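Local coordinates for protein glutathione s-transferase S2 (Nilaparvata lugens, PDB 5H5L) that binds glutathione and probably transfers it to electrophilic substrates, as a sigma-class glutathione transferase also known as prostaglandin D synthase, at residues L22-V27 with L187-A192; E82-M87 with L144-L149; T125-F130 with D172-I177. One frame throughout, in Å; residues are numbered along the deposited sequence.

The three contacts fasten different parts of a glutathione transferase subunit. Interaction 1 joins the thioredoxin-like N-terminal domain to helix 188-196 near the end of the chain. Interactions 2 and 3 lie among the helices that follow the N-terminal domain. Interactions 1 and 2 touch: L187 CD1 meets L149 CD2 at 3.7 Å, and Y24 OH also rests near that leucine. Interaction 3 stands apart, its centre about 20 Å from that of interaction 2 and about 26 Å from that of interaction 1. All three lie away from the glutathione site; the side chain of M87 in interaction 2 is about 14 Å from a bound glutathione.

Interaction 1: residues L22-V27 with L187-A192; sequences LSYLDV and LPKIKA
K189 reaches over the ring of Y24 and joins two domains of the glutathione transferase fold. Y24 is on helix 15-25 of the thioredoxin-like domain. K189 is in the first turn of helix 188-196, which follows the N-cap residue L187.

The main interaction is cation-pi. K189 NZ sits 4.2 Å from the centroid of the Y24 ring, only 10° off the ring normal. K189 CE adds a CH-pi contact over the same face. The lysine chain starts with CG anti to its carbonyl carbon (chi1 -63°), then bends at chi3 and chi4, which brings the ammonium group over the ring. An alanine here would remove both contacts and is likely to leave this face of Y24 without its cation.

Apolar packing is looser. I190 CD1 and L187 CD1 approach the Y24 ring obliquely, the latter 4.4 Å from Y24 CE1. Outside the contact, L77 and A75 also touch the tyrosine side chain.

Other contacts are with the end of helix 15-25. K189 CE lies 3.0 Å from the backbone Y24 O, but NZ makes no hydrogen bond to that oxygen. D26 closes the helix with positive phi in a Schellman motif, and D26 CB packs on K189 CD. The carboxylate of D26 stays too far from K189 NZ for a salt bridge. S23 O accepts the bond from D26 N, and K189 CB lies 3.4 Å from this same S23 O.

Interaction 2: residues E82-M87 with L144-L149; sequences EWEDLM and LANGKL
E84 OE1 is gripped by two donors. K148 NZ forms a salt bridge to it at 2.8 Å, and the backbone N of S80, just before helix 82-106, gives it a second hydrogen bond. The lysine meets OE1 on the syn side, 16° out of the carboxylate plane. The K148 chain runs out straight beyond CG and brings NZ to the carboxylate. The two side chains cross at about a right angle. The paired charges would probably favour an ionised carboxylate.

N146 lies against the stem of E84. Its ND2 donates to the backbone E84 O at 2.9 Å, and the N-H points almost straight at the oxygen (172°). The oxygen lies close to the amide plane of N146. Seen from the acceptor, however, the donor stands above the carbonyl plane. The amide and the carboxylate of E84 are stacked, their planes 24° apart. N146 CG is anti to its carbonyl carbon, which turns the amide in toward the helix. The other end of the amide also packs: N146 OD1 is 3.5 Å from E84 CG and 3.4 Å from M87 CB.

The apolar part is small. M87 CB meets A145 CB at 4.1 Å, and A145 CB also lies near M87 O. Beyond CG the methionine bends back, placing M87 CE over a face of W83. Both M87 and W83 pack on V61 of the second subunit.

N146 and G147, both with positive phi, are the central residues of a type I' beta turn from A145 to K148. This turn, in the loop between helices 111-139 and 151-164, docks on the first turns of helix 82-106 in the all-helical part of the glutathione transferase fold.

Interaction 3: residues T125-F130 with D172-I177; sequences TVPFYF and DKYEHI. With EDO (1,2-ethanediol), chain H.
F130 and Y174 form the tight part of this buried contact. F130 CB stands over the centre of the Y174 ring, 3.7 Å from the centroid, as a CH-pi contact. The F130 ring turns its edge to the same tyrosine. This is a T-shaped (edge-to-face) pair, with centroids 5.5 Å apart and planes at 73°. F130 CG is anti to the carbonyl carbon (chi1 -77°), which lets both CB and the ring edge meet Y174. I177 CD1 fills in beside them, 3.8 Å from F130 CD2 and 3.7 Å from the backbone F130 O.

Toward the hydroxyl of Y174 the packing is looser. Y174 OH passes P127 CA at 3.6 Å, while V126 CG1 and P127 CB are farther off. A 1,2-ethanediol, probably from the crystallisation liquor, lies at this side. Its O1 donates a 3.3 Å hydrogen bond to Y174 OH, and its C2 packs on K173 CD. K173 CG lies over the opposite face of the Y174 ring from F130 CB, toward its rim.

Y174 is the N-cap residue of helix 175-185, whose first turn is held to helix 111-139 by N134 OD1, bonded to the backbone N of H176 and of I177. Around this joint, F98 of helix 82-106 meets the F130 ring, and L160 of helix 151-164 touches both F130 and I177. The contact thus ties helix 111-139 to the start of helix 175-185 within the helical bundle.

Interaction 1: residues L22-V27 with L187-A192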
loop_
_atom_site.group_PDB
_atom_site.type_symbol
_atom_site.label_atom_id
_atom_site.label_comp_id
_atom_site.label_asym_id
_atom_site.label_seq_id
_atom_site.Cartn_x
_atom_site.Cartn_y
_atom_site.Cartn_z
ATOM N N LEU B 22 -14.892 -10.672 5.273
ATOM C CA LEU B 22 -16.142 -11.209 4.733
ATOM C C LEU B 22 -16.927 -11.928 5.826
ATOM O O LEU B 22 -18.157 -11.812 5.893
ATOM C CB LEU B 22 -15.843 -12.144 3.570
ATOM C CG LEU B 22 -15.324 -11.480 2.283
ATOM C CD1 LEU B 22 -14.824 -12.525 1.373
ATOM C CD2 LEU B 22 -16.446 -10.720 1.618
ATOM N N SER B 23 -16.214 -12.592 6.740
ATOM C CA SER B 23 -16.866 -13.229 7.889
ATOM C C SER B 23 -17.475 -12.184 8.795
ATOM O O SER B 23 -18.654 -12.269 9.157
ATOM C CB SER B 23 -15.860 -14.081 8.645
ATOM O OG SER B 23 -15.439 -15.143 7.829
ATOM N N TYR B 24 -16.709 -11.142 9.121
ATOM C CA TYR B 24 -17.284 -10.061 9.905
ATOM C C TYR B 24 -18.509 -9.477 9.225
ATOM O O TYR B 24 -19.458 -9.060 9.892
ATOM C CB TYR B 24 -16.271 -8.959 10.139
ATOM C CG TYR B 24 -16.759 -7.900 11.083
ATOM C CD1 TYR B 24 -16.545 -8.006 12.448
ATOM C CD2 TYR B 24 -17.387 -6.783 10.625
ATOM C CE1 TYR B 24 -16.954 -7.007 13.316
ATOM C CE2 TYR B 24 -17.797 -5.782 11.487
ATOM C CZ TYR B 24 -17.589 -5.910 12.838
ATOM O OH TYR B 24 -18.001 -4.901 13.689
ATOM N N LEU B 25 -18.475 -9.365 7.898
ATOM C CA LEU B 25 -19.617 -8.816 7.159
ATOM C C LEU B 25 -20.825 -9.747 7.181
ATOM O O LEU B 25 -21.942 -9.308 6.880
ATOM C CB LEU B 25 -19.237 -8.574 5.699
ATOM C CG LEU B 25 -18.716 -7.215 5.269
ATOM C CD1 LEU B 25 -18.379 -7.291 3.778
ATOM C CD2 LEU B 25 -19.766 -6.123 5.511
ATOM N N ASP B 26 -20.598 -11.013 7.497
ATOM C CA ASP B 26 -21.632 -12.032 7.565
ATOM C C ASP B 26 -22.281 -12.248 6.200
ATOM O O ASP B 26 -23.499 -12.356 6.095
ATOM C CB ASP B 26 -22.681 -11.664 8.617
ATOM C CG ASP B 26 -23.411 -12.886 9.164
ATOM O OD1 ASP B 26 -22.814 -13.983 9.148
ATOM O OD2 ASP B 26 -24.586 -12.739 9.584
ATOM N N VAL B 27 -21.464 -12.297 5.149
ATOM C CA VAL B 27 -21.961 -12.602 3.805
ATOM C C VAL B 27 -21.390 -13.941 3.378
ATOM O O VAL B 27 -20.256 -14.273 3.735
ATOM C CB VAL B 27 -21.608 -11.510 2.780
ATOM C CG1 VAL B 27 -22.311 -10.232 3.142
ATOM C CG2 VAL B 27 -20.092 -11.305 2.699
ATOM N N LEU B 187 -14.009 -11.375 18.294
ATOM C CA LEU B 187 -15.189 -10.901 17.590
ATOM C C LEU B 187 -15.969 -12.122 17.116
ATOM O O LEU B 187 -15.368 -13.051 16.555
ATOM C CB LEU B 187 -14.794 -9.992 16.419
ATOM C CG LEU B 187 -14.106 -8.703 16.892
ATOM C CD1 LEU B 187 -13.417 -7.874 15.742
ATOM C CD2 LEU B 187 -15.105 -7.837 17.645
ATOM N N PRO B 188 -17.278 -12.196 17.374
ATOM C CA PRO B 188 -17.987 -13.480 17.212
ATOM C C PRO B 188 -17.820 -14.083 15.832
ATOM O O PRO B 188 -17.503 -15.273 15.694
ATOM C CB PRO B 188 -19.442 -13.103 17.508
ATOM C CG PRO B 188 -19.377 -11.910 18.326
ATOM C CD PRO B 188 -18.145 -11.162 17.963
ATOM N N LYS B 189 -18.001 -13.279 14.790
ATOM C CA LYS B 189 -17.918 -13.844 13.454
ATOM C C LYS B 189 -16.490 -14.200 13.104
ATOM O O LYS B 189 -16.248 -15.205 12.426
ATOM C CB LYS B 189 -18.546 -12.887 12.457
ATOM C CG LYS B 189 -20.052 -12.691 12.759
ATOM C CD LYS B 189 -20.638 -11.413 12.181
ATOM C CE LYS B 189 -19.843 -10.172 12.651
ATOM N NZ LYS B 189 -20.663 -8.981 13.046
ATOM N N ILE B 190 -15.517 -13.448 13.603
ATOM C CA ILE B 190 -14.144 -13.846 13.326
ATOM C C ILE B 190 -13.812 -15.117 14.100
ATOM O O ILE B 190 -13.241 -16.073 13.555
ATOM C CB ILE B 190 -13.191 -12.671 13.623
ATOM C CG1 ILE B 190 -13.478 -11.542 12.583
ATOM C CG2 ILE B 190 -11.759 -13.149 13.583
ATOM C CD1 ILE B 190 -12.693 -10.249 12.768
ATOM N N LYS B 191 -14.222 -15.166 15.367
ATOM C CA LYS B 191 -14.085 -16.367 16.188
ATOM C C LYS B 191 -14.661 -17.594 15.490
ATOM O O LYS B 191 -14.014 -18.641 15.388
ATOM C CB LYS B 191 -14.809 -16.123 17.511
ATOM C CG LYS B 191 -14.381 -17.030 18.647
ATOM C CD LYS B 191 -15.100 -16.632 19.922
ATOM C CE LYS B 191 -14.668 -17.504 21.087
ATOM N NZ LYS B 191 -15.093 -18.908 20.889
ATOM N N ALA B 192 -15.902 -17.484 15.044
ATOM C CA ALA B 192 -16.525 -18.548 14.270
ATOM C C ALA B 192 -15.650 -18.972 13.104
ATOM O O ALA B 192 -15.397 -20.165 12.896
ATOM C CB ALA B 192 -17.888 -18.082 13.764
#

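Interaction 2: residues E82-M87 with L144-L149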
loop_
_atom_site.group_PDB
_atom_site.type_symbol
_atom_site.label_atom_id
_atom_site.label_comp_id
_atom_site.label_asym_id
_atom_site.label_seq_id
_atom_site.Cartn_x
_atom_site.Cartn_y
_atom_site.Cartn_z
ATOM N N GLU B 82 -12.434 12.035 6.530
ATOM C CA GLU B 82 -11.205 11.715 5.802
ATOM C C GLU B 82 -10.027 11.569 6.748
ATOM O O GLU B 82 -9.134 10.749 6.501
ATOM C CB GLU B 82 -10.856 12.772 4.754
ATOM C CG GLU B 82 -11.943 13.125 3.796
ATOM C CD GLU B 82 -12.768 14.250 4.350
ATOM O OE1 GLU B 82 -13.675 13.934 5.142
ATOM O OE2 GLU B 82 -12.449 15.437 4.061
ATOM N N TRP B 83 -9.978 12.392 7.808
ATOM C CA TRP B 83 -8.861 12.320 8.743
ATOM C C TRP B 83 -8.840 10.977 9.445
ATOM O O TRP B 83 -7.777 10.368 9.616
ATOM C CB TRP B 83 -8.934 13.447 9.770
ATOM C CG TRP B 83 -7.803 13.399 10.725
ATOM C CD1 TRP B 83 -7.808 12.864 11.966
ATOM C CD2 TRP B 83 -6.463 13.875 10.496
ATOM N NE1 TRP B 83 -6.567 12.971 12.531
ATOM C CE2 TRP B 83 -5.724 13.588 11.644
ATOM C CE3 TRP B 83 -5.832 14.516 9.428
ATOM C CZ2 TRP B 83 -4.376 13.933 11.778
ATOM C CZ3 TRP B 83 -4.495 14.859 9.554
ATOM C CH2 TRP B 83 -3.783 14.564 10.729
ATOM N N GLU B 84 -10.010 10.489 9.846
ATOM C CA GLU B 84 -10.065 9.195 10.510
ATOM C C GLU B 84 -9.626 8.079 9.568
ATOM O O GLU B 84 -8.893 7.171 9.981
ATOM C CB GLU B 84 -11.469 8.935 11.065
ATOM C CG GLU B 84 -11.735 9.727 12.306
ATOM C CD GLU B 84 -12.924 9.225 13.076
ATOM O OE1 GLU B 84 -13.633 8.315 12.586
ATOM O OE2 GLU B 84 -13.117 9.748 14.189
ATOM N N ASP B 85 -10.028 8.138 8.288
ATOM C CA ASP B 85 -9.516 7.143 7.342
ATOM C C ASP B 85 -8.010 7.274 7.146
ATOM O O ASP B 85 -7.314 6.271 6.970
ATOM C CB ASP B 85 -10.224 7.252 5.989
ATOM C CG ASP B 85 -11.577 6.563 5.991
ATOM O OD1 ASP B 85 -11.700 5.463 6.575
ATOM O OD2 ASP B 85 -12.518 7.118 5.407
ATOM N N LEU B 86 -7.489 8.504 7.134
ATOM C CA LEU B 86 -6.044 8.675 7.040
ATOM C C LEU B 86 -5.342 7.983 8.207
ATOM O O LEU B 86 -4.294 7.362 8.033
ATOM C CB LEU B 86 -5.669 10.144 7.014
ATOM C CG LEU B 86 -4.188 10.498 6.897
ATOM C CD1 LEU B 86 -3.551 9.920 5.638
ATOM C CD2 LEU B 86 -4.016 12.029 6.929
ATOM N N MET B 87 -5.904 8.082 9.399
ATOM C CA MET B 87 -5.289 7.461 10.562
ATOM C C MET B 87 -5.261 5.943 10.454
ATOM O O MET B 87 -4.327 5.301 10.949
ATOM C CB MET B 87 -6.025 7.903 11.824
ATOM C CG MET B 87 -5.922 9.417 12.097
ATOM S SD MET B 87 -4.253 9.995 12.397
ATOM C CE MET B 87 -3.776 10.585 10.771
ATOM N N LEU B 144 -5.620 0.298 16.495
ATOM C CA LEU B 144 -4.651 0.895 15.595
ATOM C C LEU B 144 -4.956 2.353 15.341
ATOM O O LEU B 144 -4.027 3.145 15.160
ATOM C CB LEU B 144 -4.596 0.158 14.255
ATOM C CG LEU B 144 -3.685 -1.041 14.075
ATOM C CD1 LEU B 144 -3.760 -1.430 12.582
ATOM C CD2 LEU B 144 -2.227 -0.816 14.524
ATOM N N ALA B 145 -6.233 2.741 15.337
ATOM C CA ALA B 145 -6.564 4.084 14.910
ATOM C C ALA B 145 -7.871 4.551 15.523
ATOM O O ALA B 145 -8.810 3.762 15.662
ATOM C CB ALA B 145 -6.680 4.153 13.393
ATOM N N ASN B 146 -7.912 5.843 15.878
ATOM C CA ASN B 146 -9.144 6.572 16.200
ATOM C C ASN B 146 -9.864 6.026 17.440
ATOM O O ASN B 146 -11.058 6.279 17.641
ATOM C CB ASN B 146 -10.118 6.567 15.021
ATOM C CG ASN B 146 -9.497 7.072 13.728
ATOM O OD1 ASN B 146 -8.906 8.153 13.679
ATOM N ND2 ASN B 146 -9.668 6.300 12.662
ATOM N N GLY B 147 -9.188 5.260 18.282
ATOM C CA GLY B 147 -9.851 4.727 19.454
ATOM C C GLY B 147 -11.024 3.825 19.166
ATOM O O GLY B 147 -11.883 3.666 20.025
ATOM N N LYS B 148 -11.098 3.218 17.982
ATOM C CA LYS B 148 -12.201 2.302 17.704
ATOM C C LYS B 148 -11.774 1.264 16.671
ATOM O O LYS B 148 -10.826 1.470 15.904
ATOM C CB LYS B 148 -13.465 3.045 17.224
ATOM C CG LYS B 148 -13.293 3.893 15.971
ATOM C CD LYS B 148 -14.520 4.804 15.678
ATOM C CE LYS B 148 -14.287 5.653 14.440
ATOM N NZ LYS B 148 -15.289 6.715 14.123
ATOM N N LEU B 149 -12.498 0.144 16.678
ATOM C CA LEU B 149 -12.220 -0.976 15.787
ATOM C C LEU B 149 -12.278 -0.542 14.320
ATOM O O LEU B 149 -13.216 0.138 13.896
ATOM C CB LEU B 149 -13.225 -2.097 16.021
ATOM C CG LEU B 149 -12.959 -3.380 15.215
ATOM C CD1 LEU B 149 -11.778 -4.141 15.789
ATOM C CD2 LEU B 149 -14.154 -4.268 15.185
#

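Interaction 3: residues T125-F130 with D172-I177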
loop_
_atom_site.group_PDB
_atom_site.type_symbol
_atom_site.label_atom_id
_atom_site.label_comp_id
_atom_site.label_asym_id
_atom_site.label_seq_id
_atom_site.Cartn_x
_atom_site.Cartn_y
_atom_site.Cartn_z
ATOM N N THR B 125 14.416 -5.140 13.343
ATOM C CA THR B 125 13.234 -4.677 12.623
ATOM C C THR B 125 11.958 -4.818 13.447
ATOM O O THR B 125 11.161 -3.875 13.529
ATOM C CB THR B 125 13.097 -5.433 11.318
ATOM O OG1 THR B 125 14.326 -5.326 10.606
ATOM C CG2 THR B 125 11.979 -4.838 10.457
ATOM N N VAL B 126 11.691 -6.010 13.975
ATOM C CA VAL B 126 10.517 -6.200 14.816
ATOM C C VAL B 126 10.494 -5.230 15.995
ATOM O O VAL B 126 9.477 -4.546 16.180
ATOM C CB VAL B 126 10.423 -7.674 15.257
ATOM C CG1 VAL B 126 9.350 -7.851 16.291
ATOM C CG2 VAL B 126 10.174 -8.559 14.059
ATOM N N PRO B 127 11.546 -5.109 16.813
ATOM C CA PRO B 127 11.470 -4.096 17.878
ATOM C C PRO B 127 11.210 -2.684 17.358
ATOM O O PRO B 127 10.425 -1.925 17.962
ATOM C CB PRO B 127 12.844 -4.204 18.568
ATOM C CG PRO B 127 13.349 -5.544 18.237
ATOM C CD PRO B 127 12.799 -5.882 16.880
ATOM N N PHE B 128 11.856 -2.293 16.264
ATOM C CA PHE B 128 11.672 -0.934 15.770
ATOM C C PHE B 128 10.198 -0.667 15.494
ATOM O O PHE B 128 9.601 0.268 16.047
ATOM C CB PHE B 128 12.516 -0.699 14.516
ATOM C CG PHE B 128 12.313 0.659 13.900
ATOM C CD1 PHE B 128 13.064 1.734 14.316
ATOM C CD2 PHE B 128 11.325 0.863 12.949
ATOM C CE1 PHE B 128 12.870 2.989 13.770
ATOM C CE2 PHE B 128 11.124 2.111 12.399
ATOM C CZ PHE B 128 11.895 3.176 12.815
ATOM N N TYR B 129 9.574 -1.515 14.671
ATOM C CA TYR B 129 8.166 -1.307 14.327
ATOM C C TYR B 129 7.250 -1.644 15.489
ATOM O O TYR B 129 6.313 -0.896 15.784
ATOM C CB TYR B 129 7.762 -2.148 13.102
ATOM C CG TYR B 129 8.282 -1.556 11.816
ATOM C CD1 TYR B 129 7.601 -0.543 11.159
ATOM C CD2 TYR B 129 9.462 -1.990 11.277
ATOM C CE1 TYR B 129 8.103 0.006 9.984
ATOM C CE2 TYR B 129 9.973 -1.444 10.128
ATOM C CZ TYR B 129 9.290 -0.459 9.474
ATOM O OH TYR B 129 9.832 0.078 8.334
ATOM N N PHE B 130 7.486 -2.771 16.162
ATOM C CA PHE B 130 6.478 -3.207 17.123
ATOM C C PHE B 130 6.454 -2.356 18.386
ATOM O O PHE B 130 5.388 -2.235 18.997
ATOM C CB PHE B 130 6.669 -4.662 17.479
ATOM C CG PHE B 130 6.175 -5.604 16.421
ATOM C CD1 PHE B 130 6.175 -5.233 15.079
ATOM C CD2 PHE B 130 5.711 -6.847 16.765
ATOM C CE1 PHE B 130 5.718 -6.100 14.105
ATOM C CE2 PHE B 130 5.268 -7.739 15.802
ATOM C CZ PHE B 130 5.258 -7.371 14.480
ATOM N N ASP B 172 4.034 -11.640 22.099
ATOM C CA ASP B 172 3.673 -11.738 23.513
ATOM C C ASP B 172 4.183 -10.558 24.328
ATOM O O ASP B 172 3.454 -10.023 25.161
ATOM C CB ASP B 172 4.204 -13.041 24.110
ATOM C CG ASP B 172 3.325 -14.230 23.799
ATOM O OD1 ASP B 172 2.112 -14.045 23.569
ATOM O OD2 ASP B 172 3.854 -15.358 23.796
ATOM N N LYS B 173 5.440 -10.156 24.135
ATOM C CA LYS B 173 5.986 -9.123 25.005
ATOM C C LYS B 173 5.404 -7.749 24.708
ATOM O O LYS B 173 5.565 -6.832 25.523
ATOM C CB LYS B 173 7.511 -9.099 24.890
ATOM C CG LYS B 173 8.007 -8.791 23.501
ATOM C CD LYS B 173 9.532 -8.842 23.406
ATOM C CE LYS B 173 10.042 -10.226 23.692
ATOM N NZ LYS B 173 11.476 -10.307 23.390
ATOM N N TYR B 174 4.699 -7.590 23.587
ATOM C CA TYR B 174 4.088 -6.311 23.238
ATOM C C TYR B 174 2.653 -6.355 23.746
ATOM O O TYR B 174 1.739 -6.788 23.047
ATOM C CB TYR B 174 4.180 -6.060 21.737
ATOM C CG TYR B 174 5.609 -6.088 21.256
ATOM C CD1 TYR B 174 6.455 -4.995 21.462
ATOM C CD2 TYR B 174 6.127 -7.209 20.654
ATOM C CE1 TYR B 174 7.741 -5.008 21.043
ATOM C CE2 TYR B 174 7.440 -7.242 20.218
ATOM C CZ TYR B 174 8.242 -6.148 20.419
ATOM O OH TYR B 174 9.548 -6.203 19.993
ATOM N N GLU B 175 2.478 -5.868 24.979
ATOM C CA GLU B 175 1.227 -5.977 25.723
ATOM C C GLU B 175 0.047 -5.433 24.930
ATOM O O GLU B 175 -1.037 -6.017 24.946
ATOM C CB GLU B 175 1.370 -5.223 27.053
ATOM C CG GLU B 175 0.108 -5.013 27.872
ATOM C CD GLU B 175 0.354 -4.178 29.158
ATOM O OE1 GLU B 175 1.530 -3.994 29.556
ATOM O OE2 GLU B 175 -0.636 -3.695 29.765
ATOM N N HIS B 176 0.218 -4.293 24.264
ATOM C CA HIS B 176 -0.941 -3.687 23.618
ATOM C C HIS B 176 -1.244 -4.325 22.265
ATOM O O HIS B 176 -2.421 -4.406 21.889
ATOM C CB HIS B 176 -0.715 -2.191 23.550
ATOM C CG HIS B 176 -0.525 -1.588 24.910
ATOM N ND1 HIS B 176 0.714 -1.255 25.423
ATOM C CD2 HIS B 176 -1.417 -1.351 25.896
ATOM C CE1 HIS B 176 0.567 -0.807 26.656
ATOM N NE2 HIS B 176 -0.716 -0.860 26.968
ATOM N N ILE B 177 -0.226 -4.812 21.543
ATOM C CA ILE B 177 -0.483 -5.628 20.354
ATOM C C ILE B 177 -1.227 -6.897 20.737
ATOM O O ILE B 177 -2.239 -7.250 20.129
ATOM C CB ILE B 177 0.829 -5.939 19.614
ATOM C CG1 ILE B 177 1.479 -4.653 19.139
ATOM C CG2 ILE B 177 0.576 -6.868 18.454
ATOM C CD1 ILE B 177 2.871 -4.909 18.458
HETATM C C1 EDO H . 10.347 -4.564 23.344
HETATM O O1 EDO H . 11.325 -5.374 22.613
HETATM C C2 EDO H . 9.778 -5.236 24.617
HETATM O O2 EDO H . 8.838 -4.372 25.301
#